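Local coordinates for ABM domain-containing protein (Caulobacter crescentus, PDB 3BM7) that is of unknown function but may act as a small dimeric oxidoreductase of the antibiotic biosynthesis monooxygenase type, built on a ferredoxin-like fold, at residues A[32-37]-A[68-73]; A[50-55]-A[82-87]. All coordinates share one frame; numbering follows the deposited sequence. Where two conformers were deposited one is given.

Contact 1 (A[32-37]-A[68-73]); sequences AKAAEF and GVYKVL
Ala34 and Phe37, on the first turn of helix 34-51, grip the ring of Tyr70 from strand 69-76 at two places, the hydroxyl end and one face. Lys33 sits at the N-cap position just ahead of the helix, and its carbonyl O receives the backbone N of Phe37 at 3.0 Å, closing the first helical turn that brings Ala34 and Phe37 round to the same side. Ala34 turns its methyl toward the strand, and CB rests 3.4 Å from Tyr70 OH, a van der Waals touch against the phenol oxygen. One turn on, Phe37 supplies most of the helix's share of the contact. With CG anti to its own backbone N (chi1 163°), the ring swings off the helix toward the sheet and lays one edge on the tyrosine. Phe37 CE2 stands 3.5 Å above the plane of the Tyr70 ring, over its centre, and is therefore nearly equidistant from all six ring carbons, with Tyr70 CD1 at 3.7 Å. Beside it, Phe37 CD2 lies 3.8 Å from Tyr70 CZ. The ring centroids are 4.7 Å apart and the planes inclined at 53°, an edge-to-face pair tilted well away from a perpendicular T. The two side chains run past each other in opposite directions, the tyrosine reaching back toward the helix start while the phenylalanine reaches toward the sheet. Leu60 of strand 55-62 and Val29 of strand 21-29 touch both side chains, making this part of the core between helix and sheet. No hydrogen bond crosses between the segments. Across them the contact rests on dispersion, probably with some C-H to pi-face attraction, while Glu38, the next residue along the helix, gives the buried phenol a hydrogen-bond partner.

Contact 2 (A[50-55]-A[82-87]); sequences ANEPGC and LKHHGG. With EDO (1,2-ethanediol), chain B.
A carboxylate and an imidazole, both buried, pair where a helix end meets another helix: Glu52, the first residue to leave helical geometry after helix 34-51, accepts a hydrogen bond from His85 of helix 79-87. His85 ND1 donates to Glu52 OE1 at 2.8 Å with an N-H...O angle of 153°. The oxygen lies nearly in the imidazole plane and offers its syn lone pair, the one on the side of OE2, although carboxylate and ring planes are turned 55° apart. A water ties the same two residues together a second time, donating to Glu52 OE2 at 2.7 Å and to the backbone carbonyl O of His85, also at 2.7 Å. Glu52 OE2 is further hydrogen-bonded to Tyr90. The acid reaches across because its chain is extended beyond CG (chi2 171°). On the way Glu52 CG passes the edge of the His84 ring, 4.0 Å from His84 CD2 and near the ring plane, a looser van der Waals contact, His84 being exposed. The residues that follow Glu52 form a type I beta turn, closed by Cys55 N on Glu52 O at 3.0 Å, which leads the chain from the helix into strand 55-62. On the outer side of this corner, a 1,2-ethanediol, probably from the crystallisation liquor, donates from O1 to Ala50 O at 2.7 Å. Rings of Tyr58, Tyr76 and Phe91 meet that of His85, and Val48 packs on its side chain. Both carboxylate oxygens have hydrogen-bond partners: the ND1 bond probably limits rotation of the imidazole, while the water and Tyr90 hold the other carboxylate oxygen. With ND1 as donor to the acid, NE2 points away from it.

In the fold
Contacts 1 and 2 use opposite ends of helix 34-51, which packs on the four-stranded antiparallel sheet of the ferredoxin-like fold. Their centres are 21 Å apart, on opposite sides of the chain's centre, and they do not touch. Along the chain the segments alternate: 32-37, 50-55, 68-73, 82-87. The start of the helix is joined to strand 69-76 in contact 1, and the turn after its end to helix 79-87 in contact 2, two elements that are consecutive in the chain. Within segment 68-73, Lys71 forms a salt bridge to Glu109 of the second subunit, whereas no other chain of the assembly touches the segments of contact 2.

Contact 1 (A[32-37]-A[68-73])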
loop_
_atom_site.group_PDB
_atom_site.type_symbol
_atom_site.label_atom_id
_atom_site.label_comp_id
_atom_site.label_asym_id
_atom_site.label_seq_id
_atom_site.Cartn_x
_atom_site.Cartn_y
_atom_site.Cartn_z
ATOM N N ALA A 32 5.535 22.975 5.656
ATOM C CA ALA A 32 6.772 23.755 5.651
ATOM C C ALA A 32 7.979 22.898 6.067
ATOM O O ALA A 32 9.132 23.285 5.833
ATOM C CB ALA A 32 6.631 24.982 6.550
ATOM N N LYS A 33 7.722 21.756 6.705
ATOM C CA LYS A 33 8.795 20.868 7.156
ATOM C C LYS A 33 8.865 19.578 6.358
ATOM O O LYS A 33 9.540 18.639 6.745
ATOM C CB LYS A 33 8.627 20.563 8.652
ATOM C CG LYS A 33 8.665 21.790 9.517
ATOM C CD LYS A 33 8.613 21.489 10.992
ATOM C CE LYS A 33 9.050 22.731 11.785
ATOM N NZ LYS A 33 8.376 22.824 13.093
ATOM N N ALA A 34 8.212 19.549 5.196
ATOM C CA ALA A 34 8.222 18.364 4.314
ATOM C C ALA A 34 9.601 17.920 3.832
ATOM O O ALA A 34 9.896 16.724 3.814
ATOM C CB ALA A 34 7.300 18.596 3.088
ATOM N N ALA A 35 10.470 18.862 3.458
ATOM C CA ALA A 35 11.810 18.516 3.030
ATOM C C ALA A 35 12.596 17.784 4.116
ATOM O O ALA A 35 13.280 16.779 3.865
ATOM C CB ALA A 35 12.579 19.814 2.599
ATOM N N GLU A 36 12.508 18.313 5.336
ATOM C CA GLU A 36 13.148 17.716 6.506
ATOM C C GLU A 36 12.616 16.310 6.732
ATOM O O GLU A 36 13.374 15.345 6.858
ATOM C CB GLU A 36 12.866 18.601 7.734
ATOM C CG GLU A 36 13.426 18.126 9.085
ATOM C CD GLU A 36 13.158 19.130 10.218
ATOM O OE1 GLU A 36 12.626 20.230 9.943
ATOM O OE2 GLU A 36 13.484 18.828 11.383
ATOM N N PHE A 37 11.297 16.213 6.768
ATOM C CA PHE A 37 10.627 14.939 6.943
ATOM C C PHE A 37 11.082 13.928 5.870
ATOM O O PHE A 37 11.438 12.793 6.209
ATOM C CB PHE A 37 9.111 15.095 6.908
ATOM C CG PHE A 37 8.400 13.794 6.681
ATOM C CD1 PHE A 37 8.291 12.874 7.709
ATOM C CD2 PHE A 37 7.928 13.442 5.419
ATOM C CE1 PHE A 37 7.656 11.694 7.519
ATOM C CE2 PHE A 37 7.302 12.250 5.226
ATOM C CZ PHE A 37 7.182 11.372 6.254
ATOM N N GLY A 68 0.612 18.023 2.891
ATOM C CA GLY A 68 1.455 17.443 3.931
ATOM C C GLY A 68 1.110 16.013 4.319
ATOM O O GLY A 68 1.715 15.488 5.234
ATOM N N VAL A 69 0.195 15.370 3.595
ATOM C CA VAL A 69 -0.175 14.003 3.930
ATOM C C VAL A 69 0.651 13.027 3.117
ATOM O O VAL A 69 0.811 13.177 1.885
ATOM C CB VAL A 69 -1.698 13.751 3.800
ATOM C CG1 VAL A 69 -1.999 12.219 3.946
ATOM C CG2 VAL A 69 -2.436 14.591 4.867
ATOM N N TYR A 70 1.179 11.995 3.799
ATOM C CA TYR A 70 1.936 10.933 3.184
ATOM C C TYR A 70 1.289 9.601 3.566
ATOM O O TYR A 70 0.648 9.517 4.599
ATOM C CB TYR A 70 3.365 10.925 3.682
ATOM C CG TYR A 70 4.163 12.117 3.247
ATOM C CD1 TYR A 70 4.035 13.315 3.939
ATOM C CD2 TYR A 70 5.070 12.027 2.191
ATOM C CE1 TYR A 70 4.752 14.431 3.532
ATOM C CE2 TYR A 70 5.806 13.140 1.792
ATOM C CZ TYR A 70 5.655 14.313 2.490
ATOM O OH TYR A 70 6.372 15.447 2.109
ATOM N N LYS A 71 1.370 8.636 2.686
ATOM C CA LYS A 71 0.962 7.274 3.013
ATOM C C LYS A 71 2.145 6.363 2.753
ATOM O O LYS A 71 2.744 6.264 1.624
ATOM C CB LYS A 71 -0.275 6.827 2.242
ATOM C CG LYS A 71 -1.427 7.689 2.577
ATOM C CD LYS A 71 -2.794 7.159 2.146
ATOM C CE LYS A 71 -3.867 8.123 2.604
ATOM N NZ LYS A 71 -5.229 7.592 2.316
ATOM N N VAL A 72 2.559 5.610 3.781
ATOM C CA VAL A 72 3.597 4.634 3.601
ATOM C C VAL A 72 2.928 3.301 3.295
ATOM O O VAL A 72 2.087 2.859 4.052
ATOM C CB VAL A 72 4.522 4.441 4.845
ATOM C CG1 VAL A 72 5.797 3.681 4.457
ATOM C CG2 VAL A 72 4.857 5.793 5.514
ATOM N N LEU A 73 3.335 2.663 2.227
ATOM C CA LEU A 73 2.860 1.312 1.886
ATOM C C LEU A 73 3.934 0.367 2.387
ATOM O O LEU A 73 5.089 0.397 1.917
ATOM C CB LEU A 73 2.635 1.187 0.396
ATOM C CG LEU A 73 1.744 2.299 -0.187
ATOM C CD1 LEU A 73 1.526 2.062 -1.693
ATOM C CD2 LEU A 73 0.410 2.479 0.491
#

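Contact 2 (A[50-55]-A[82-87])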
loop_
_atom_site.group_PDB
_atom_site.type_symbol
_atom_site.label_atom_id
_atom_site.label_comp_id
_atom_site.label_asym_id
_atom_site.label_seq_id
_atom_site.Cartn_x
_atom_site.Cartn_y
_atom_site.Cartn_z
ATOM N N ALA A 50 17.753 -2.275 3.321
ATOM C CA ALA A 50 18.985 -2.883 3.331
ATOM C C ALA A 50 19.158 -3.908 4.438
ATOM O O ALA A 50 19.899 -4.868 4.245
ATOM C CB ALA A 50 20.112 -1.780 3.472
ATOM N N ASN A 51 18.570 -3.676 5.610
ATOM C CA ASN A 51 18.835 -4.463 6.810
ATOM C C ASN A 51 17.825 -5.534 7.174
ATOM O O ASN A 51 18.158 -6.443 7.940
ATOM C CB ASN A 51 19.003 -3.539 8.025
ATOM C CG ASN A 51 20.154 -2.590 7.875
ATOM O OD1 ASN A 51 21.198 -2.947 7.321
ATOM N ND2 ASN A 51 20.012 -1.389 8.416
ATOM N N GLU A 52 16.622 -5.455 6.611
ATOM C CA GLU A 52 15.483 -6.304 7.041
ATOM C C GLU A 52 14.938 -7.180 5.925
ATOM O O GLU A 52 14.105 -6.732 5.133
ATOM C CB GLU A 52 14.350 -5.423 7.558
ATOM C CG GLU A 52 14.705 -4.662 8.832
ATOM C CD GLU A 52 13.673 -3.614 9.231
ATOM O OE1 GLU A 52 12.433 -3.891 9.171
ATOM O OE2 GLU A 52 14.116 -2.473 9.587
ATOM N N PRO A 53 15.411 -8.430 5.848
ATOM C CA PRO A 53 14.912 -9.320 4.805
ATOM C C PRO A 53 13.399 -9.592 4.904
ATOM O O PRO A 53 12.801 -10.001 3.921
ATOM C CB PRO A 53 15.749 -10.602 4.992
ATOM C CG PRO A 53 16.285 -10.528 6.316
ATOM C CD PRO A 53 16.437 -9.077 6.669
ATOM N N GLY A 54 12.820 -9.407 6.094
ATOM C CA GLY A 54 11.406 -9.620 6.309
ATOM C C GLY A 54 10.535 -8.461 5.913
ATOM O O GLY A 54 9.316 -8.555 5.974
ATOM N N CYS A 55 11.151 -7.340 5.536
ATOM C CA CYS A 55 10.395 -6.222 5.016
ATOM C C CYS A 55 10.420 -6.317 3.497
ATOM O O CYS A 55 11.452 -6.139 2.888
ATOM C CB CYS A 55 10.993 -4.914 5.472
ATOM S SG CYS A 55 10.019 -3.522 4.841
ATOM N N LEU A 82 7.554 -7.771 11.456
ATOM C CA LEU A 82 7.013 -6.500 11.923
ATOM C C LEU A 82 7.468 -6.122 13.340
ATOM O O LEU A 82 7.794 -4.956 13.639
ATOM C CB LEU A 82 5.467 -6.501 11.808
ATOM C CG LEU A 82 4.756 -5.236 12.323
ATOM C CD1 LEU A 82 5.255 -3.940 11.679
ATOM C CD2 LEU A 82 3.227 -5.368 12.155
ATOM N N LYS A 83 7.461 -7.103 14.247
ATOM C CA LYS A 83 7.944 -6.868 15.603
ATOM C C LYS A 83 9.400 -6.406 15.587
ATOM O O LYS A 83 9.781 -5.466 16.274
ATOM C CB LYS A 83 7.824 -8.139 16.446
ATOM C CG LYS A 83 8.050 -7.935 17.936
ATOM C CD LYS A 83 7.908 -9.256 18.686
ATOM N N HIS A 84 10.220 -7.064 14.777
ATOM C CA HIS A 84 11.616 -6.667 14.665
ATOM C C HIS A 84 11.719 -5.222 14.144
ATOM O O HIS A 84 12.473 -4.398 14.668
ATOM C CB HIS A 84 12.369 -7.613 13.731
ATOM C CG HIS A 84 13.754 -7.148 13.423
ATOM N ND1 HIS A 84 14.804 -7.304 14.300
ATOM C CD2 HIS A 84 14.253 -6.492 12.347
ATOM C CE1 HIS A 84 15.894 -6.771 13.774
ATOM N NE2 HIS A 84 15.589 -6.272 12.590
ATOM N N HIS A 85 10.963 -4.944 13.093
ATOM C CA HIS A 85 10.991 -3.647 12.429
ATOM C C HIS A 85 10.786 -2.514 13.413
ATOM O O HIS A 85 11.518 -1.526 13.404
ATOM C CB HIS A 85 9.885 -3.591 11.375
ATOM C CG HIS A 85 9.754 -2.267 10.721
ATOM N ND1 HIS A 85 10.652 -1.825 9.769
ATOM C CD2 HIS A 85 8.842 -1.277 10.877
ATOM C CE1 HIS A 85 10.278 -0.623 9.356
ATOM N NE2 HIS A 85 9.206 -0.250 10.033
ATOM N N GLY A 86 9.789 -2.669 14.278
ATOM C CA GLY A 86 9.369 -1.588 15.162
ATOM C C GLY A 86 10.319 -1.307 16.309
ATOM O O GLY A 86 10.201 -0.288 16.999
ATOM N N GLY A 87 11.274 -2.202 16.522
ATOM C CA GLY A 87 12.202 -2.095 17.652
ATOM C C GLY A 87 13.655 -1.767 17.368
ATOM O O GLY A 87 14.455 -1.691 18.284
HETATM C C1 EDO B . 18.535 -8.057 3.907
HETATM O O1 EDO B . 19.094 -7.347 5.010
HETATM C C2 EDO B . 17.600 -7.126 3.152
HETATM O O2 EDO B . 17.166 -7.767 1.953
HETATM O O HOH W 1 13.391 -0.761 11.581
#